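Local atomic coordinates of aspartate carbamoyltransferase (PDB entry 7K46), a protein that probably catalyses the transfer of a carbamoyl group from carbamoyl phosphate to L-aspartate, an early step of pyrimidine biosynthesis. Residues Val7-Gly12 with Arg23-Ala28; Met74-Ser79 with Ile321-Leu326; Ile149-Ala154 with Met311-Phe316; Ser225-Glu230 with Lys273-His278; Ala240-Lys245 with Val292-Thr297. All blocks are in the same frame, centred on the assembly; numbering follows the deposited sequence. Where two conformers were deposited one is given.

Overall arrangement
The chain has two parallel-sheet domains, as in other carbamoyltransferases, and helix 309-326 runs back from the second to the first. Interactions 1, 2 and 3 gather round this helix. Interactions 2 and 3 both use it, with centres about 17 Å apart, and interaction 1 touches interaction 2 through Val7 and Gly12. Interaction 1 is local and comes first. Interactions 2 and 3 join residues far apart in sequence and tie the two family regions together. Interactions 4 and 5 lie in the second domain, about 15 Å apart between centres, and their segments alternate. Interactions 2 and 3 reach a second subunit, and interaction 2 a third, near the trimer interface.

Interaction 1: residues Val7-Gly12 with Arg23-Ala28; sequences VASLKG and RADIDA
Ser9 and Asp25 join the N-terminal segment to the first turns of helix 23-41. Residues 8-10 form a short 3-10 turn that lies against the start of this helix, in the carbamoyl phosphate-binding half of the carbamoyltransferase fold. Ser9 OG gives a hydrogen bond of 2.8 Å to Asp25 OD1, and it comes from well above the carboxylate plane, 63° out of it. Ser9 OG sits between its own backbone N and carbonyl carbon (chi1 61°), which turns the hydroxyl to the helix. The other oxygen, Asp25 OD2, accepts from the backbone N of Ser22, just before the helix. The carboxylate is therefore gripped on both oxygens.

Beside this polar pair is a small apolar patch. Val7 turns its two methyl groups to Ala28, one turn further along the helix. CG2 of Val7 is 3.8 Å from CB of Ala28, and CG1 of Val7 is 4.1 Å from the same CB. Val7 also packs on Leu29 and Leu32 of the helix. Its backbone N is bonded to Ser324 of helix 309-326. Within helix 23-41, Arg23 NE meets Asp27 OD1 at 2.8 Å in a salt bridge, with the oxygen in the guanidinium plane.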
# COMPACT_ATOMS: atom_id res chain seq x y z
N VAL A 7 28.34 -5.00 0.27
CA VAL A 7 29.15 -5.16 1.48
C VAL A 7 28.93 -6.60 1.95
O VAL A 7 27.89 -6.95 2.50
CB VAL A 7 28.79 -4.15 2.57
CG1 VAL A 7 29.72 -4.32 3.79
CG2 VAL A 7 28.89 -2.72 2.01
N ALA A 8 29.93 -7.45 1.71
CA ALA A 8 29.73 -8.90 1.81
C ALA A 8 29.35 -9.34 3.22
O ALA A 8 28.63 -10.33 3.37
CB ALA A 8 30.98 -9.64 1.33
N SER A 9 29.81 -8.63 4.25
CA SER A 9 29.52 -9.08 5.61
C SER A 9 28.03 -9.01 5.94
O SER A 9 27.59 -9.67 6.89
CB SER A 9 30.30 -8.25 6.63
OG SER A 9 29.94 -6.88 6.53
N LEU A 10 27.25 -8.24 5.19
CA LEU A 10 25.81 -8.16 5.44
C LEU A 10 25.00 -9.24 4.74
O LEU A 10 23.79 -9.33 4.98
CB LEU A 10 25.25 -6.79 5.03
CG LEU A 10 25.48 -5.63 6.01
CD1 LEU A 10 26.92 -5.16 5.99
CD2 LEU A 10 24.54 -4.47 5.72
N LYS A 11 25.61 -10.05 3.88
CA LYS A 11 24.83 -10.95 3.04
C LYS A 11 23.99 -11.91 3.89
O LYS A 11 24.53 -12.64 4.73
CB LYS A 11 25.75 -11.75 2.11
CG LYS A 11 25.00 -12.71 1.19
CD LYS A 11 25.94 -13.60 0.39
CE LYS A 11 25.15 -14.52 -0.55
NZ LYS A 11 26.04 -15.41 -1.35
N GLY A 12 22.67 -11.87 3.68
CA GLY A 12 21.76 -12.76 4.37
C GLY A 12 21.63 -12.54 5.86
O GLY A 12 21.11 -13.42 6.55
N ARG A 23 34.15 -0.70 11.84
CA ARG A 23 34.42 0.55 11.13
C ARG A 23 34.58 0.30 9.64
O ARG A 23 34.06 1.08 8.82
CB ARG A 23 35.67 1.23 11.72
CG ARG A 23 36.22 2.38 10.88
CD ARG A 23 35.23 3.54 10.75
NE ARG A 23 35.79 4.64 9.96
CZ ARG A 23 36.52 5.63 10.45
NH1 ARG A 23 36.77 5.74 11.74
NH2 ARG A 23 37.04 6.53 9.61
N ALA A 24 35.23 -0.81 9.26
CA ALA A 24 35.37 -1.15 7.85
C ALA A 24 34.01 -1.36 7.18
O ALA A 24 33.81 -0.93 6.04
CB ALA A 24 36.24 -2.40 7.68
N ASP A 25 33.07 -2.04 7.87
CA ASP A 25 31.71 -2.20 7.35
C ASP A 25 31.06 -0.84 7.11
O ASP A 25 30.38 -0.62 6.10
CB ASP A 25 30.82 -2.99 8.32
CG ASP A 25 31.22 -4.45 8.50
OD1 ASP A 25 31.76 -5.09 7.57
OD2 ASP A 25 30.93 -4.96 9.61
N ILE A 26 31.21 0.06 8.08
CA ILE A 26 30.58 1.38 7.98
C ILE A 26 31.19 2.17 6.82
O ILE A 26 30.46 2.77 6.02
CB ILE A 26 30.71 2.13 9.31
CG1 ILE A 26 29.91 1.38 10.41
CG2 ILE A 26 30.23 3.58 9.18
CD1 ILE A 26 30.16 1.91 11.81
N ASP A 27 32.52 2.17 6.72
CA ASP A 27 33.19 2.79 5.57
C ASP A 27 32.63 2.26 4.26
O ASP A 27 32.35 3.02 3.33
CB ASP A 27 34.71 2.52 5.59
CG ASP A 27 35.43 3.19 6.75
OD1 ASP A 27 34.92 4.17 7.32
OD2 ASP A 27 36.55 2.73 7.07
N ALA A 28 32.47 0.93 4.18
CA ALA A 28 32.02 0.32 2.93
C ALA A 28 30.57 0.69 2.64
O ALA A 28 30.22 0.94 1.48
CB ALA A 28 32.20 -1.20 3.00

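Interaction 2: residues Met74-Ser79 with Ile321-Leu326; sequences MRLGGS and ILFSVL
Leu76 and Phe323 have the closest CA atoms of the contact, 7.3 Å apart, where the end of helix 63-74 comes up to helix 309-326. Residues 74-77 make a type I beta turn. Gly77 then leaves the helical path with a positive phi (88°), in a Schellman motif. The Gly77 N to Met74 O bond of 3.0 Å closes the turn.

Leu76 carries the contact from its side. With CG placed anti to the carbonyl carbon (chi1 -64°), its branch is directed at the helix, and CD1 does most of the touching. CD1 of Leu76 is 3.9 Å from CB of Leu322 and 3.8 Å from the backbone N of Phe323. The same methyl is 4.2 Å from CB of Phe323. It thus rests where two successive side chains leave the helix. Leu76 CD2 comes near the Phe323 ring at a slant.

Apolar neighbours extend the patch. Leu49 and Met319 touch Leu76, while Met36 and Phe4 touch Phe323. Arg75 faces another way and forms a salt bridge with Asp108 of a second subunit. The contact itself is methyl and methylene packing between buried residues. Dispersion and the exclusion of water therefore probably hold the C-terminal helix to this turn.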
# COMPACT_ATOMS: atom_id res chain seq x y z
N MET A 74 12.12 -0.24 -3.62
CA MET A 74 11.62 -0.10 -4.98
C MET A 74 12.67 0.49 -5.93
O MET A 74 12.69 0.15 -7.12
CB MET A 74 10.35 0.75 -4.99
CG MET A 74 9.22 0.08 -4.20
SD MET A 74 7.72 1.11 -4.16
CE MET A 74 6.71 0.17 -2.99
N ARG A 75 13.55 1.36 -5.43
CA ARG A 75 14.61 1.91 -6.26
C ARG A 75 15.75 0.91 -6.50
O ARG A 75 16.69 1.23 -7.23
CB ARG A 75 15.15 3.19 -5.62
CG ARG A 75 14.16 4.37 -5.67
CD ARG A 75 14.84 5.64 -5.18
NE ARG A 75 13.98 6.81 -5.29
CZ ARG A 75 13.84 7.54 -6.39
NH1 ARG A 75 14.46 7.21 -7.52
NH2 ARG A 75 13.05 8.61 -6.36
N LEU A 76 15.69 -0.27 -5.88
CA LEU A 76 16.55 -1.38 -6.24
C LEU A 76 15.86 -2.37 -7.16
O LEU A 76 16.43 -3.42 -7.48
CB LEU A 76 17.04 -2.10 -4.97
CG LEU A 76 17.93 -1.22 -4.07
CD1 LEU A 76 18.14 -1.89 -2.71
CD2 LEU A 76 19.28 -0.91 -4.74
N GLY A 77 14.63 -2.06 -7.59
CA GLY A 77 13.84 -2.96 -8.39
C GLY A 77 12.97 -3.93 -7.62
O GLY A 77 12.24 -4.71 -8.24
N GLY A 78 13.02 -3.91 -6.29
CA GLY A 78 12.27 -4.86 -5.49
C GLY A 78 10.81 -4.47 -5.31
O GLY A 78 10.38 -3.38 -5.68
N SER A 79 10.06 -5.39 -4.72
CA SER A 79 8.63 -5.25 -4.46
C SER A 79 8.38 -5.09 -2.97
O SER A 79 9.17 -5.57 -2.14
CB SER A 79 7.86 -6.49 -4.95
OG SER A 79 8.00 -6.64 -6.36
N ILE A 321 22.22 -0.95 2.33
CA ILE A 321 22.02 -2.06 3.25
C ILE A 321 21.20 -3.16 2.60
O ILE A 321 21.59 -4.34 2.60
CB ILE A 321 21.37 -1.56 4.56
CG1 ILE A 321 22.38 -0.70 5.34
CG2 ILE A 321 20.92 -2.76 5.43
CD1 ILE A 321 21.76 0.08 6.49
N LEU A 322 20.03 -2.81 2.04
CA LEU A 322 19.17 -3.84 1.44
C LEU A 322 19.88 -4.55 0.30
O LEU A 322 19.79 -5.78 0.16
CB LEU A 322 17.86 -3.22 0.94
CG LEU A 322 16.91 -2.65 1.99
CD1 LEU A 322 15.84 -1.79 1.33
CD2 LEU A 322 16.28 -3.77 2.82
N PHE A 323 20.59 -3.79 -0.54
CA PHE A 323 21.35 -4.37 -1.64
C PHE A 323 22.38 -5.38 -1.13
O PHE A 323 22.57 -6.46 -1.71
CB PHE A 323 22.05 -3.25 -2.41
CG PHE A 323 22.89 -3.70 -3.57
CD1 PHE A 323 22.32 -3.92 -4.82
CD2 PHE A 323 24.27 -3.86 -3.43
CE1 PHE A 323 23.10 -4.31 -5.89
CE2 PHE A 323 25.05 -4.25 -4.50
CZ PHE A 323 24.47 -4.48 -5.73
N SER A 324 23.05 -5.04 -0.04
CA SER A 324 24.09 -5.92 0.50
C SER A 324 23.48 -7.14 1.17
O SER A 324 24.00 -8.26 1.05
CB SER A 324 24.97 -5.14 1.48
OG SER A 324 25.61 -4.05 0.83
N VAL A 325 22.36 -6.95 1.87
CA VAL A 325 21.71 -8.07 2.55
C VAL A 325 21.20 -9.10 1.53
O VAL A 325 21.36 -10.31 1.72
CB VAL A 325 20.57 -7.56 3.45
CG1 VAL A 325 19.66 -8.72 3.91
CG2 VAL A 325 21.15 -6.79 4.65
N LEU A 326 20.62 -8.62 0.43
CA LEU A 326 19.88 -9.49 -0.48
C LEU A 326 20.62 -9.85 -1.76
O LEU A 326 20.13 -10.69 -2.52
CB LEU A 326 18.54 -8.83 -0.85
CG LEU A 326 17.56 -8.78 0.31
CD1 LEU A 326 16.28 -8.04 -0.11
CD2 LEU A 326 17.25 -10.20 0.81

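Interaction 3: residues Ile149-Ala154 with Met311-Phe316; sequences ILTIHA and MRYGLF
The ring of Tyr313 is carried towards helix 142-156 by a first torsion that sets CG anti to the carbonyl carbon (chi1 -67°). From the other helix, Leu150 reaches across with CG anti to its backbone N (chi1 172°). The two side chains cross at about a right angle. Leu150 CD2 lies 3.8 Å from Tyr313 CB and 3.4 Å from Tyr313 O.

Thr151 and Ala154 meet the aromatic ring itself. Thr151 OG1 is 3.4 Å from CD2 of Tyr313. This is packing, since the hydroxyl of Thr151 is bonded to the backbone O of Leu147, one turn back. Ala154 CB is 3.4 Å from CE1 of Tyr313 and equally near its OH, so the far end of the ring is closely packed. The phenol oxygen of Tyr313 has its polar partner just beyond the segment, a hydrogen bond to Glu155 OE2. That bond and the three residues round the ring probably fix its rotation.

The short helical segments approach to 9.1 Å between axes, and their directions make an angle of 112°. On the other side of helix 309-326, Arg312 pairs with Glu41 and reaches Ser105 of a second subunit. Helices 142-156 and 309-326 are the two connections between the domains in the carbamoyltransferase fold, and this steep crossing with a buried tyrosine is where they meet.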
# COMPACT_ATOMS: atom_id res chain seq x y z
N ILE A 149 25.58 8.97 10.45
CA ILE A 149 27.01 8.94 10.17
C ILE A 149 27.27 9.31 8.71
O ILE A 149 28.18 10.09 8.40
CB ILE A 149 27.60 7.56 10.50
CG1 ILE A 149 27.58 7.33 12.01
CG2 ILE A 149 29.01 7.42 9.95
CD1 ILE A 149 28.02 5.93 12.36
N LEU A 150 26.49 8.73 7.79
CA LEU A 150 26.63 9.07 6.38
C LEU A 150 26.45 10.57 6.14
O LEU A 150 27.20 11.18 5.36
CB LEU A 150 25.62 8.29 5.54
CG LEU A 150 25.52 8.67 4.06
CD1 LEU A 150 26.87 8.54 3.34
CD2 LEU A 150 24.46 7.81 3.39
N THR A 151 25.45 11.17 6.79
CA THR A 151 25.19 12.60 6.61
C THR A 151 26.41 13.42 7.02
O THR A 151 26.84 14.31 6.28
CB THR A 151 23.97 13.02 7.42
OG1 THR A 151 22.82 12.27 6.98
CG2 THR A 151 23.68 14.53 7.21
N ILE A 152 26.98 13.13 8.19
CA ILE A 152 28.17 13.86 8.62
C ILE A 152 29.28 13.68 7.60
O ILE A 152 29.88 14.66 7.14
CB ILE A 152 28.61 13.39 10.02
CG1 ILE A 152 27.52 13.69 11.05
CG2 ILE A 152 29.92 14.06 10.42
CD1 ILE A 152 27.77 13.03 12.39
N HIS A 153 29.55 12.44 7.21
CA HIS A 153 30.66 12.17 6.29
C HIS A 153 30.46 12.87 4.95
O HIS A 153 31.39 13.46 4.39
CB HIS A 153 30.82 10.67 6.07
CG HIS A 153 31.94 10.33 5.13
ND1 HIS A 153 33.22 10.06 5.56
CD2 HIS A 153 31.97 10.26 3.78
CE1 HIS A 153 33.99 9.82 4.52
NE2 HIS A 153 33.26 9.94 3.43
N ALA A 154 29.24 12.80 4.41
CA ALA A 154 28.97 13.39 3.11
C ALA A 154 28.99 14.91 3.16
O ALA A 154 29.46 15.57 2.22
CB ALA A 154 27.62 12.89 2.59
N MET A 311 17.57 13.09 5.44
CA MET A 311 16.58 12.07 5.07
C MET A 311 16.92 11.41 3.74
O MET A 311 16.65 10.22 3.56
CB MET A 311 15.18 12.68 5.00
CG MET A 311 14.60 12.98 6.38
SD MET A 311 12.92 13.59 6.28
CE MET A 311 13.19 15.31 5.81
N ARG A 312 17.49 12.17 2.80
CA ARG A 312 17.88 11.58 1.52
C ARG A 312 19.10 10.69 1.68
O ARG A 312 19.19 9.62 1.05
CB ARG A 312 18.11 12.69 0.49
CG ARG A 312 18.42 12.17 -0.91
CD ARG A 312 17.95 13.16 -1.98
NE ARG A 312 18.21 12.71 -3.34
CZ ARG A 312 17.33 12.06 -4.09
NH1 ARG A 312 16.17 11.65 -3.59
NH2 ARG A 312 17.61 11.82 -5.37
N TYR A 313 20.05 11.08 2.54
CA TYR A 313 21.09 10.13 2.91
C TYR A 313 20.50 8.87 3.52
O TYR A 313 21.02 7.77 3.29
CB TYR A 313 22.10 10.78 3.86
CG TYR A 313 22.90 11.87 3.21
CD1 TYR A 313 23.71 11.61 2.11
CD2 TYR A 313 22.86 13.18 3.69
CE1 TYR A 313 24.46 12.61 1.50
CE2 TYR A 313 23.60 14.19 3.09
CZ TYR A 313 24.39 13.91 1.99
OH TYR A 313 25.12 14.92 1.41
N GLY A 314 19.39 8.99 4.26
CA GLY A 314 18.73 7.80 4.78
C GLY A 314 18.24 6.87 3.68
O GLY A 314 18.38 5.65 3.78
N LEU A 315 17.68 7.44 2.60
CA LEU A 315 17.28 6.61 1.46
C LEU A 315 18.46 5.81 0.92
O LEU A 315 18.37 4.59 0.72
CB LEU A 315 16.69 7.50 0.36
CG LEU A 315 16.46 6.80 -0.99
CD1 LEU A 315 15.32 5.77 -0.92
CD2 LEU A 315 16.18 7.83 -2.10
N PHE A 316 19.60 6.46 0.69
CA PHE A 316 20.69 5.75 0.04
C PHE A 316 21.42 4.80 0.99
O PHE A 316 21.89 3.73 0.56
CB PHE A 316 21.63 6.77 -0.60
CG PHE A 316 21.00 7.47 -1.77
CD1 PHE A 316 20.59 6.75 -2.88
CD2 PHE A 316 20.76 8.84 -1.74
CE1 PHE A 316 19.98 7.37 -3.96
CE2 PHE A 316 20.15 9.47 -2.81
CZ PHE A 316 19.75 8.73 -3.92

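Interaction 4: residues Ser225-Glu230 with Lys273-His278; sequences SGLTPE and KARLAH
Pro229 and His278 make the more closely centred half of this contact: they meet with a proline methylene over the imidazole face. CB of Pro229 sits over the centre of the imidazole, 3.6 Å from the centroid of the His278 ring and only 8° off its normal. This is a CH-pi contact. The two side chains lie side by side and point the same way. Pro229 CG lies off to the CE1 side, 3.9 Å from CE1 of His278. Both residues are exposed in the assembly, so this CH-pi contact lies at the surface.

The second half is less centred, although Leu227 is buried. The Arg275 chain starts anti to its backbone N (chi1 -174°) and then bends at chi2 and chi3. The bends lay the guanidinium against Leu227. CB of Leu227 is over one face of that group, but offset towards its rim, 3.9 Å from CZ of Arg275. Leu227 CD1 is 3.7 Å from NE of Arg275. The end of the arginine is held elsewhere: NE is bonded to the backbone O of Leu270, and NH2 makes a weak bond to the O of Ala267. These bonds, the first above all, probably keep the flat group in place for the leucine to pack on.

Both segments belong to the aspartate/ornithine-binding half of the carbamoyltransferase fold, and this is surface packing beside its edge strand 220-224. Thr228 is the N-cap of helix 229-234, its OG1 bonded to the N of Ile231. The contact thus joins the link between that strand and helix to the short, weakly bonded helix 273-276. Leu227 is also bonded through its backbone to Ser268 of helix 262-269.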
# COMPACT_ATOMS: atom_id res chain seq x y z
N SER A 225 24.28 22.63 30.42
CA SER A 225 22.83 22.70 30.43
C SER A 225 22.26 23.56 29.30
O SER A 225 21.04 23.66 29.17
CB SER A 225 22.32 23.24 31.77
OG SER A 225 22.75 24.57 31.98
N GLY A 226 23.11 24.18 28.49
CA GLY A 226 22.62 25.00 27.40
C GLY A 226 23.73 25.31 26.43
O GLY A 226 24.91 25.15 26.73
N LEU A 227 23.33 25.76 25.24
CA LEU A 227 24.27 26.23 24.24
C LEU A 227 24.77 27.62 24.62
O LEU A 227 24.07 28.40 25.27
CB LEU A 227 23.62 26.28 22.85
CG LEU A 227 23.19 24.95 22.24
CD1 LEU A 227 22.32 25.15 20.99
CD2 LEU A 227 24.43 24.11 21.92
N THR A 228 26.00 27.90 24.23
CA THR A 228 26.65 29.19 24.40
C THR A 228 27.38 29.51 23.11
O THR A 228 27.66 28.61 22.31
CB THR A 228 27.67 29.17 25.56
OG1 THR A 228 28.74 28.29 25.20
CG2 THR A 228 27.03 28.67 26.86
N PRO A 229 27.72 30.78 22.88
CA PRO A 229 28.49 31.10 21.67
C PRO A 229 29.79 30.33 21.57
O PRO A 229 30.20 29.96 20.46
CB PRO A 229 28.74 32.61 21.80
CG PRO A 229 27.62 33.10 22.64
CD PRO A 229 27.38 32.00 23.64
N GLU A 230 30.44 30.05 22.70
CA GLU A 230 31.71 29.33 22.68
C GLU A 230 31.51 27.88 22.26
O GLU A 230 32.29 27.35 21.46
CB GLU A 230 32.38 29.41 24.06
CG GLU A 230 32.85 30.81 24.45
CD GLU A 230 31.71 31.76 24.83
OE1 GLU A 230 30.63 31.29 25.28
OE2 GLU A 230 31.89 32.98 24.67
N LYS A 273 18.47 31.34 13.76
CA LYS A 273 19.42 32.18 13.05
C LYS A 273 20.34 32.91 14.03
O LYS A 273 21.54 33.01 13.80
CB LYS A 273 18.67 33.17 12.15
CG LYS A 273 19.57 34.00 11.25
CD LYS A 273 18.77 34.88 10.27
CE LYS A 273 18.14 36.09 10.96
NZ LYS A 273 17.51 37.04 10.00
N ALA A 274 19.78 33.42 15.13
CA ALA A 274 20.60 34.10 16.12
C ALA A 274 21.68 33.18 16.68
O ALA A 274 22.83 33.59 16.87
CB ALA A 274 19.73 34.65 17.25
N ARG A 275 21.32 31.92 16.93
CA ARG A 275 22.29 30.96 17.45
C ARG A 275 23.39 30.67 16.44
O ARG A 275 24.56 30.53 16.80
CB ARG A 275 21.59 29.66 17.85
CG ARG A 275 22.52 28.66 18.55
CD ARG A 275 22.62 28.99 20.03
NE ARG A 275 21.37 28.68 20.70
CZ ARG A 275 21.07 29.06 21.94
NH1 ARG A 275 21.92 29.78 22.66
NH2 ARG A 275 19.90 28.71 22.47
N LEU A 276 23.04 30.57 15.16
CA LEU A 276 24.04 30.24 14.15
C LEU A 276 24.96 31.40 13.82
O LEU A 276 25.90 31.21 13.04
CB LEU A 276 23.36 29.77 12.86
CG LEU A 276 22.81 28.35 12.85
CD1 LEU A 276 22.51 27.94 11.41
CD2 LEU A 276 23.77 27.36 13.51
N ALA A 277 24.72 32.59 14.38
CA ALA A 277 25.62 33.72 14.14
C ALA A 277 27.04 33.41 14.62
O ALA A 277 28.01 33.95 14.07
CB ALA A 277 25.10 34.98 14.83
N HIS A 278 27.18 32.55 15.62
CA HIS A 278 28.48 32.17 16.15
C HIS A 278 29.01 30.86 15.59
O HIS A 278 30.11 30.44 15.97
CB HIS A 278 28.42 32.09 17.68
CG HIS A 278 28.09 33.40 18.34
ND1 HIS A 278 26.82 33.70 18.77
CD2 HIS A 278 28.86 34.47 18.64
CE1 HIS A 278 26.82 34.91 19.31
NE2 HIS A 278 28.04 35.40 19.24

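Interaction 5: residues Ala240-Lys245 with Val292-Thr297; sequences ATRLQK and VDELST
Glu294 and Arg242 carry most of this contact, and their nearest atoms meet by packing. OE2 of Glu294 lies 3.4 Å from CA of Arg242 and 3.5 Å from its CG. The charged ends stay apart, with Arg242 NE 5.9 Å from Glu294 OE2 and the two flat groups turned 82° against each other, so attraction is probably modest. Glu294 CG also packs on the backbone O of Thr241.

The apolar part is provided by Val292. Its CG2 sits against the aliphatic stem of Arg242, 3.6 Å from CD and as near to CG. The arginine chain bends at chi3 (83°), after this stem.

Hydrogen bonds grip the Glu294 carboxylate. Its first torsion (chi1 69°) sets CG between the backbone N and the carbonyl carbon, and a bend at chi2 turns the acid back over its own segment. There the backbone N of Val292 gives a bond of 3.0 Å to Glu294 OE1 and a weak one to OE2. His287 NE2 is a further partner of OE2. It begins the His-Pro-Leu-Pro-Arg sequence 287-291, a carbamoyltransferase signature that probably lines the active site, as in relatives. One water spans the two segments: it donates to OE1 of Glu294 at 2.6 Å and accepts from the backbone N of Leu243.

Segment 240-245 leaves strand 237-240 and segment 292-297 follows edge strand 284-286, in the aspartate/ornithine-binding half. The loops meet at the C-terminal ends of these strands. Leu243 reaches Leu269 of helix 262-269, and the backbone of Glu294 is bonded to Ile271 just after it.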
# COMPACT_ATOMS: atom_id res chain seq x y z
N ALA A 240 20.42 18.12 17.03
CA ALA A 240 19.29 18.45 17.88
C ALA A 240 18.26 17.33 17.90
O ALA A 240 18.10 16.58 16.93
CB ALA A 240 18.63 19.75 17.41
N THR A 241 17.54 17.23 19.01
CA THR A 241 16.46 16.26 19.15
C THR A 241 15.28 16.93 19.85
O THR A 241 15.42 17.98 20.48
CB THR A 241 16.88 15.00 19.93
OG1 THR A 241 17.28 15.38 21.26
CG2 THR A 241 18.03 14.27 19.24
N ARG A 242 14.13 16.28 19.74
CA ARG A 242 12.87 16.80 20.25
C ARG A 242 12.71 16.52 21.74
O ARG A 242 12.89 15.38 22.18
CB ARG A 242 11.72 16.14 19.47
CG ARG A 242 10.44 16.93 19.43
CD ARG A 242 9.33 16.10 18.80
NE ARG A 242 8.72 15.21 19.77
CZ ARG A 242 7.43 14.93 19.81
NH1 ARG A 242 6.58 15.43 18.93
NH2 ARG A 242 6.97 14.13 20.78
N LEU A 243 12.36 17.56 22.51
CA LEU A 243 12.02 17.42 23.93
C LEU A 243 10.52 17.15 24.08
O LEU A 243 9.70 18.01 23.77
CB LEU A 243 12.37 18.70 24.70
CG LEU A 243 13.75 18.98 25.28
CD1 LEU A 243 14.06 18.04 26.44
CD2 LEU A 243 14.80 18.88 24.19
N GLN A 244 10.18 15.98 24.60
CA GLN A 244 8.79 15.64 24.89
C GLN A 244 8.53 15.72 26.39
O GLN A 244 9.40 15.36 27.19
CB GLN A 244 8.45 14.24 24.37
N LYS A 245 7.36 16.21 26.77
CA LYS A 245 6.98 16.28 28.18
C LYS A 245 6.92 14.88 28.79
O LYS A 245 5.85 14.41 29.18
CB LYS A 245 5.64 16.99 28.37
CG LYS A 245 5.68 18.49 28.13
CD LYS A 245 4.33 19.13 28.40
CE LYS A 245 4.11 19.38 29.88
NZ LYS A 245 4.33 20.81 30.24
N VAL A 292 9.70 20.04 16.72
CA VAL A 292 8.65 20.99 17.06
C VAL A 292 9.24 22.38 16.86
O VAL A 292 9.44 22.81 15.72
CB VAL A 292 8.11 20.78 18.49
CG1 VAL A 292 6.85 21.61 18.72
CG2 VAL A 292 7.80 19.31 18.73
N ASP A 293 9.56 23.06 17.95
CA ASP A 293 10.07 24.42 17.91
C ASP A 293 11.55 24.53 18.24
O ASP A 293 12.10 25.64 18.22
CB ASP A 293 9.27 25.31 18.88
CG ASP A 293 8.98 24.61 20.22
OD1 ASP A 293 9.58 23.55 20.52
OD2 ASP A 293 8.12 25.14 20.97
N GLU A 294 12.21 23.41 18.56
CA GLU A 294 13.61 23.44 19.00
C GLU A 294 14.57 23.73 17.86
O GLU A 294 15.77 23.92 18.10
CB GLU A 294 13.97 22.10 19.67
CG GLU A 294 14.04 20.90 18.71
CD GLU A 294 12.68 20.28 18.43
OE1 GLU A 294 11.63 20.88 18.79
OE2 GLU A 294 12.65 19.17 17.85
N LEU A 295 14.06 23.76 16.63
CA LEU A 295 14.85 24.07 15.44
C LEU A 295 14.02 25.03 14.61
O LEU A 295 13.02 24.63 14.01
CB LEU A 295 15.16 22.78 14.68
CG LEU A 295 15.97 22.74 13.41
CD1 LEU A 295 17.30 23.40 13.62
CD2 LEU A 295 16.16 21.27 13.02
N SER A 296 14.40 26.31 14.60
CA SER A 296 13.56 27.32 13.96
C SER A 296 13.54 27.16 12.44
O SER A 296 14.52 26.75 11.81
CB SER A 296 14.05 28.73 14.31
OG SER A 296 13.28 29.70 13.61
N THR A 297 12.39 27.49 11.84
CA THR A 297 12.34 27.55 10.38
C THR A 297 13.20 28.68 9.83
O THR A 297 13.45 28.70 8.62
CB THR A 297 10.90 27.75 9.90
OG1 THR A 297 10.39 28.96 10.44
CG2 THR A 297 10.02 26.59 10.33
O HOH W 1 10.92 19.79 21.09